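PDB 3T7K: regulator of Ty1 transposition protein 107, which binds phosphorylated histone H2A through its C-terminal tandem BRCT repeats during DNA damage repair. Local coordinates for residues S159-A163 with H164-K168; I42-L46 with G47-F51. One frame throughout, in Å; residues are numbered along the deposited sequence.

In the fold
Contacts 1 and 2 are the same piece of architecture in the two BRCT repeats: in each, the helix that follows the first strand of the sheet ends in a Schellman motif, and the chain turns back into the second strand at the sheet's edge. Contact 2 (42-51) belongs to the first repeat and contact 1 (159-168) to the second. Their centres lie 29 Å apart and their nearest atoms about 14 Å apart, so they do not touch. Their settings differ. Contact 2 packs against helices of its own repeat, whereas contact 1 also meets helix 72-77 of the first repeat, at the junction of the tandem pair.

Contact 1: S159-A163 with H164-K168; sequences SVLKA and HGIEK
Val160 opens the contact by presenting its carbonyl O to the edge of the His164 imidazole, in the ring plane and 3.4 Å from CD2, while its own CG1 lies loosely beside the same carbon. One residue on, Leu161 gives the main acceptor of the helix end. Leu161 O takes Ile166 N at 3.1 Å, tilted 25° from the carbonyl plane, and a weak bond from His164 N. The side chain of Ile166 then folds back over that carbonyl: with CG1 held beside the backbone N (chi1 -59°), CD1 comes within 4.0 Å of Leu161 CB. Lys162 O accepts Gly165 N at 3.2 Å; the N-H is nearly straight at 168°, yet it sits well above the carbonyl plane. These 6→1 and 5→2 bonds form a Schellman motif, with Gly165 as its C-prime residue at positive phi, where a side chain would be jammed against the preceding carbonyl. The aliphatic start of Lys162 also lies against the returning chain, CG 3.2 Å from Ile166 O, and the backbone CA of Lys162 makes a C-H...O contact of 3.2 Å with Ile166 O. Ala163 completes the turn, its CB touching Ser79 and Lys76 of the first repeat.

His164 reaches the same neighbour, because NE2 bonds to Leu75 O in helix 72-77, while Phe136 and Ile236 of its own repeat pack on the side chain. With an alanine in place of the imidazole, Leu75 O loses this donor and a gap is likely to open between the two repeats beside Val160. The helix end is thus closed by backbone bonds, with Leu161 and Ile166 packed beside them, and the imidazole just beyond it carries a polar link across the interface between the tandem BRCT repeats.

Contact 2: I42-L46 with G47-F51; sequences ILNQL and GIKIF
Leu43 and Ile48 form the tight side of this helix-to-strand turn. Their side chains cross obliquely: Ile48 CG1 sits beside its backbone N (chi1 -57°), which carries CD1 to 3.9 Å from Leu43 CD2, and Ile48 CB rests 3.5 Å from Leu43 O. Leu43 O is gripped from opposite faces of its plane, by Leu46 N just past the helix and by Ile48 N at 2.8 Å. Gly47 N bonds to Asn44 O at 3.0 Å from above the carbonyl plane, completing a Schellman motif in which Gly47, at phi 67°, is the C-prime residue.

The other side is looser. Asn44 brings its amide alongside the start of the strand, ND2 lying 3.3 Å from Ile48 O, but the exposed chain of Lys49 leads away from the helix. Even on the apolar flank the packing thins toward Ile50, whose CD1 is 4.4 Å from Leu43 CD1.

The turn closes the beta-alpha-beta unit of strand 23-27, helix 37-45 and strand 48-50 in the first BRCT repeat. Strand 48-50 pairs in parallel with 23-27 at the sheet's edge, while Ile48 packs on Phe91 and Leu95 of helix 90-99, and Leu46 on Ile99.

Contact 1: S159-A163 with H164-K168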
ATOM      1  N   SER C 159      -4.698 -11.383  17.864  1.00 39.54           N
ATOM      2  CA  SER C 159      -4.830 -10.847  16.521  1.00 43.31           C
ATOM      3  C   SER C 159      -4.946  -9.331  16.575  1.00 39.25           C
ATOM      4  O   SER C 159      -4.300  -8.635  15.795  1.00 40.49           O
ATOM      5  CB  SER C 159      -6.043 -11.463  15.814  1.00 44.68           C
ATOM      6  OG  SER C 159      -6.086 -11.053  14.457  1.00 49.72           O
ATOM      7  N   VAL C 160      -5.742  -8.824  17.517  1.00 37.23           N
ATOM      8  CA  VAL C 160      -5.855  -7.385  17.757  1.00 36.97           C
ATOM      9  C   VAL C 160      -4.505  -6.734  18.097  1.00 37.58           C
ATOM     10  O   VAL C 160      -4.120  -5.703  17.525  1.00 30.71           O
ATOM     11  CB  VAL C 160      -6.848  -7.098  18.896  1.00 36.54           C
ATOM     12  CG1 VAL C 160      -6.724  -5.669  19.358  1.00 31.57           C
ATOM     13  CG2 VAL C 160      -8.274  -7.411  18.454  1.00 37.16           C
ATOM     14  N   LEU C 161      -3.773  -7.349  19.020  1.00 37.72           N
ATOM     15  CA  LEU C 161      -2.495  -6.793  19.462  1.00 33.35           C
ATOM     16  C   LEU C 161      -1.465  -6.795  18.345  1.00 32.25           C
ATOM     17  O   LEU C 161      -0.631  -5.901  18.251  1.00 30.66           O
ATOM     18  CB  LEU C 161      -1.949  -7.586  20.657  1.00 33.42           C
ATOM     19  CG  LEU C 161      -2.720  -7.487  21.980  1.00 35.84           C
ATOM     20  CD1 LEU C 161      -2.099  -8.389  23.070  1.00 38.92           C
ATOM     21  CD2 LEU C 161      -2.769  -6.050  22.456  1.00 34.17           C
ATOM     22  N   LYS C 162      -1.485  -7.824  17.516  1.00 33.73           N
ATOM     23  CA  LYS C 162      -0.522  -7.889  16.435  1.00 35.17           C
ATOM     24  C   LYS C 162      -0.915  -6.861  15.376  1.00 38.30           C
ATOM     25  O   LYS C 162      -0.049  -6.271  14.719  1.00 38.82           O
ATOM     26  CB  LYS C 162      -0.447  -9.301  15.852  1.00 40.49           C
ATOM     27  CG  LYS C 162       0.295 -10.281  16.741  1.00 40.32           C
ATOM     28  CD  LYS C 162       0.273 -11.695  16.167  1.00 46.09           C
ATOM     29  CE  LYS C 162      -1.043 -12.401  16.473  0.75 43.55           C
ATOM     30  NZ  LYS C 162      -1.055 -13.809  15.973  0.52 43.96           N
ATOM     31  N   ALA C 163      -2.214  -6.617  15.232  1.00 35.38           N
ATOM     32  CA  ALA C 163      -2.654  -5.597  14.271  1.00 36.56           C
ATOM     33  C   ALA C 163      -2.092  -4.255  14.691  1.00 38.32           C
ATOM     34  O   ALA C 163      -1.948  -3.357  13.868  1.00 36.27           O
ATOM     35  CB  ALA C 163      -4.184  -5.536  14.172  1.00 31.92           C
ATOM     36  N   HIS C 164      -1.739  -4.125  15.973  1.00 32.12           N
ATOM     37  CA  HIS C 164      -1.322  -2.833  16.495  1.00 30.39           C
ATOM     38  C   HIS C 164       0.171  -2.785  16.840  1.00 32.69           C
ATOM     39  O   HIS C 164       0.607  -1.994  17.682  1.00 31.40           O
ATOM     40  CB  HIS C 164      -2.187  -2.411  17.697  1.00 34.68           C
ATOM     41  CG  HIS C 164      -3.514  -1.822  17.318  1.00 30.15           C
ATOM     42  ND1 HIS C 164      -3.670  -0.490  16.979  1.00 33.63           N
ATOM     43  CD2 HIS C 164      -4.747  -2.374  17.237  1.00 28.21           C
ATOM     44  CE1 HIS C 164      -4.937  -0.254  16.696  1.00 30.40           C
ATOM     45  NE2 HIS C 164      -5.614  -1.380  16.847  1.00 35.26           N
ATOM     46  N   GLY C 165       0.949  -3.633  16.178  1.00 30.43           N
ATOM     47  CA  GLY C 165       2.389  -3.497  16.202  1.00 30.85           C
ATOM     48  C   GLY C 165       3.146  -4.470  17.089  1.00 34.74           C
ATOM     49  O   GLY C 165       4.364  -4.422  17.160  1.00 38.02           O
ATOM     50  N   ILE C 166       2.431  -5.344  17.780  1.00 31.76           N
ATOM     51  CA  ILE C 166       3.080  -6.406  18.542  1.00 37.19           C
ATOM     52  C   ILE C 166       3.484  -7.582  17.625  1.00 38.72           C
ATOM     53  O   ILE C 166       2.654  -8.153  16.919  1.00 39.63           O
ATOM     54  CB  ILE C 166       2.173  -6.864  19.705  1.00 34.69           C
ATOM     55  CG1 ILE C 166       1.888  -5.659  20.614  1.00 35.06           C
ATOM     56  CG2 ILE C 166       2.814  -8.024  20.481  1.00 38.32           C
ATOM     57  CD1 ILE C 166       1.437  -6.013  22.031  1.00 37.96           C
ATOM     58  N   GLU C 167       4.766  -7.927  17.625  1.00 41.50           N
ATOM     59  CA  GLU C 167       5.265  -8.958  16.714  1.00 41.38           C
ATOM     60  C   GLU C 167       5.189 -10.382  17.274  1.00 41.64           C
ATOM     61  O   GLU C 167       4.893 -11.327  16.547  1.00 44.26           O
ATOM     62  CB  GLU C 167       6.690  -8.628  16.268  1.00 41.35           C
ATOM     63  CG  GLU C 167       6.728  -7.668  15.083  0.37 45.59           C
ATOM     64  CD  GLU C 167       7.823  -6.623  15.195  0.38 47.68           C
ATOM     65  OE1 GLU C 167       8.932  -6.956  15.663  0.52 49.66           O
ATOM     66  OE2 GLU C 167       7.566  -5.462  14.816  0.55 50.22           O
ATOM     67  N   LYS C 168       5.456 -10.544  18.564  1.00 39.30           N
ATOM     68  CA  LYS C 168       5.391 -11.869  19.163  1.00 39.52           C
ATOM     69  C   LYS C 168       4.458 -11.899  20.365  1.00 41.62           C
ATOM     70  O   LYS C 168       4.586 -11.090  21.297  1.00 38.17           O
ATOM     71  CB  LYS C 168       6.785 -12.359  19.566  1.00 41.79           C
ATOM     72  CG  LYS C 168       7.733 -12.581  18.401  0.62 45.01           C
ATOM     73  CD  LYS C 168       8.705 -13.715  18.710  0.86 47.29           C
ATOM     74  CE  LYS C 168       9.807 -13.817  17.661  0.41 50.85           C
ATOM     75  NZ  LYS C 168      10.720 -14.974  17.916  0.81 57.45           N
TER

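Contact 2: I42-L46 with G47-F51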
ATOM      1  N   ILE C  42     -26.184  -1.637  -5.424  1.00 45.04           N
ATOM      2  CA  ILE C  42     -26.245  -0.181  -5.404  1.00 44.75           C
ATOM      3  C   ILE C  42     -24.997   0.407  -4.746  1.00 45.85           C
ATOM      4  O   ILE C  42     -24.326   1.254  -5.333  1.00 43.33           O
ATOM      5  CB  ILE C  42     -27.486   0.329  -4.642  1.00 47.10           C
ATOM      6  CG1 ILE C  42     -28.776  -0.026  -5.386  1.00 51.50           C
ATOM      7  CG2 ILE C  42     -27.423   1.828  -4.459  1.00 48.61           C
ATOM      8  CD1 ILE C  42     -30.026   0.511  -4.693  1.00 52.33           C
ATOM      9  N   LEU C  43     -24.696  -0.034  -3.522  1.00 46.01           N
ATOM     10  CA  LEU C  43     -23.531   0.456  -2.788  1.00 41.91           C
ATOM     11  C   LEU C  43     -22.254   0.397  -3.610  1.00 41.00           C
ATOM     12  O   LEU C  43     -21.493   1.374  -3.655  1.00 38.17           O
ATOM     13  CB  LEU C  43     -23.351  -0.322  -1.476  1.00 41.75           C
ATOM     14  CG  LEU C  43     -24.506  -0.107  -0.507  1.00 42.86           C
ATOM     15  CD1 LEU C  43     -24.345  -0.948   0.756  1.00 49.76           C
ATOM     16  CD2 LEU C  43     -24.608   1.362  -0.160  1.00 41.59           C
ATOM     17  N   ASN C  44     -22.005  -0.741  -4.255  1.00 39.35           N
ATOM     18  CA  ASN C  44     -20.794  -0.877  -5.063  1.00 43.04           C
ATOM     19  C   ASN C  44     -20.802   0.119  -6.213  1.00 40.27           C
ATOM     20  O   ASN C  44     -19.766   0.682  -6.576  1.00 40.74           O
ATOM     21  CB  ASN C  44     -20.654  -2.301  -5.595  1.00 42.81           C
ATOM     22  CG  ASN C  44     -21.057  -3.346  -4.567  1.00 54.39           C
ATOM     23  OD1 ASN C  44     -22.059  -4.046  -4.744  1.00 55.78           O
ATOM     24  ND2 ASN C  44     -20.276  -3.458  -3.477  1.00 48.75           N
ATOM     25  N   GLN C  45     -21.976   0.359  -6.778  1.00 41.22           N
ATOM     26  CA  GLN C  45     -22.074   1.356  -7.843  1.00 42.16           C
ATOM     27  C   GLN C  45     -21.735   2.745  -7.323  1.00 42.23           C
ATOM     28  O   GLN C  45     -21.326   3.610  -8.087  1.00 43.15           O
ATOM     29  CB  GLN C  45     -23.464   1.339  -8.480  1.00 42.76           C
ATOM     30  CG  GLN C  45     -23.676   0.168  -9.440  1.00 52.16           C
ATOM     31  CD  GLN C  45     -22.451  -0.107 -10.299  1.00 53.39           C
ATOM     32  OE1 GLN C  45     -21.977   0.767 -11.027  0.45 47.43           O
ATOM     33  NE2 GLN C  45     -21.923  -1.325 -10.204  0.43 51.14           N
ATOM     34  N   LEU C  46     -21.888   2.946  -6.015  1.00 42.48           N
ATOM     35  CA  LEU C  46     -21.583   4.229  -5.396  1.00 38.57           C
ATOM     36  C   LEU C  46     -20.207   4.223  -4.739  1.00 40.30           C
ATOM     37  O   LEU C  46     -19.892   5.107  -3.946  1.00 40.76           O
ATOM     38  CB  LEU C  46     -22.654   4.611  -4.366  1.00 41.68           C
ATOM     39  CG  LEU C  46     -24.084   4.755  -4.908  1.00 43.05           C
ATOM     40  CD1 LEU C  46     -25.102   4.914  -3.779  1.00 47.88           C
ATOM     41  CD2 LEU C  46     -24.186   5.926  -5.833  1.00 44.68           C
ATOM     42  N   GLY C  47     -19.383   3.238  -5.081  1.00 40.18           N
ATOM     43  CA  GLY C  47     -18.043   3.157  -4.531  1.00 41.05           C
ATOM     44  C   GLY C  47     -18.006   2.858  -3.040  1.00 39.47           C
ATOM     45  O   GLY C  47     -17.118   3.332  -2.333  1.00 44.01           O
ATOM     46  N   ILE C  48     -18.982   2.097  -2.564  1.00 39.45           N
ATOM     47  CA  ILE C  48     -18.980   1.587  -1.206  1.00 39.35           C
ATOM     48  C   ILE C  48     -18.958   0.052  -1.258  1.00 45.72           C
ATOM     49  O   ILE C  48     -19.879  -0.578  -1.826  1.00 41.86           O
ATOM     50  CB  ILE C  48     -20.245   2.005  -0.452  1.00 39.35           C
ATOM     51  CG1 ILE C  48     -20.401   3.525  -0.441  1.00 35.87           C
ATOM     52  CG2 ILE C  48     -20.213   1.458   0.959  1.00 39.60           C
ATOM     53  CD1 ILE C  48     -21.712   3.979   0.144  1.00 37.45           C
ATOM     54  N   LYS C  49     -17.916  -0.533  -0.670  1.00 40.76           N
ATOM     55  CA  LYS C  49     -17.736  -1.984  -0.588  1.00 42.01           C
ATOM     56  C   LYS C  49     -17.612  -2.366   0.872  1.00 47.50           C
ATOM     57  O   LYS C  49     -16.844  -1.732   1.614  1.00 41.49           O
ATOM     58  CB  LYS C  49     -16.466  -2.418  -1.332  1.00 40.14           C
ATOM     59  CG  LYS C  49     -16.343  -1.800  -2.706  1.00 49.96           C
ATOM     60  CD  LYS C  49     -15.484  -2.637  -3.651  1.00 56.92           C
ATOM     61  CE  LYS C  49     -13.998  -2.426  -3.437  0.23 50.15           C
ATOM     62  NZ  LYS C  49     -13.222  -2.966  -4.591  0.43 50.11           N
ATOM     63  N   ILE C  50     -18.367  -3.384   1.279  1.00 44.48           N
ATOM     64  CA  ILE C  50     -18.381  -3.839   2.664  1.00 49.47           C
ATOM     65  C   ILE C  50     -17.888  -5.281   2.768  1.00 51.78           C
ATOM     66  O   ILE C  50     -18.516  -6.198   2.232  1.00 54.65           O
ATOM     67  CB  ILE C  50     -19.790  -3.724   3.256  1.00 50.31           C
ATOM     68  CG1 ILE C  50     -20.313  -2.300   3.040  1.00 50.61           C
ATOM     69  CG2 ILE C  50     -19.784  -4.070   4.723  1.00 47.21           C
ATOM     70  CD1 ILE C  50     -21.491  -1.941   3.918  1.00 54.26           C
ATOM     71  N   PHE C  51     -16.754  -5.468   3.439  1.00 48.39           N
ATOM     72  CA  PHE C  51     -16.149  -6.787   3.589  1.00 48.31           C
ATOM     73  C   PHE C  51     -16.657  -7.461   4.849  1.00 47.79           C
ATOM     74  O   PHE C  51     -17.081  -6.794   5.804  1.00 45.83           O
ATOM     75  CB  PHE C  51     -14.626  -6.676   3.614  1.00 47.49           C
ATOM     76  CG  PHE C  51     -14.069  -5.967   2.423  1.00 49.31           C
ATOM     77  CD1 PHE C  51     -13.413  -6.666   1.428  1.00 51.98           C
ATOM     78  CD2 PHE C  51     -14.232  -4.598   2.278  1.00 48.63           C
ATOM     79  CE1 PHE C  51     -12.911  -6.004   0.315  1.00 49.52           C
ATOM     80  CE2 PHE C  51     -13.734  -3.939   1.165  1.00 43.13           C
ATOM     81  CZ  PHE C  51     -13.070  -4.643   0.192  1.00 48.18           C
TER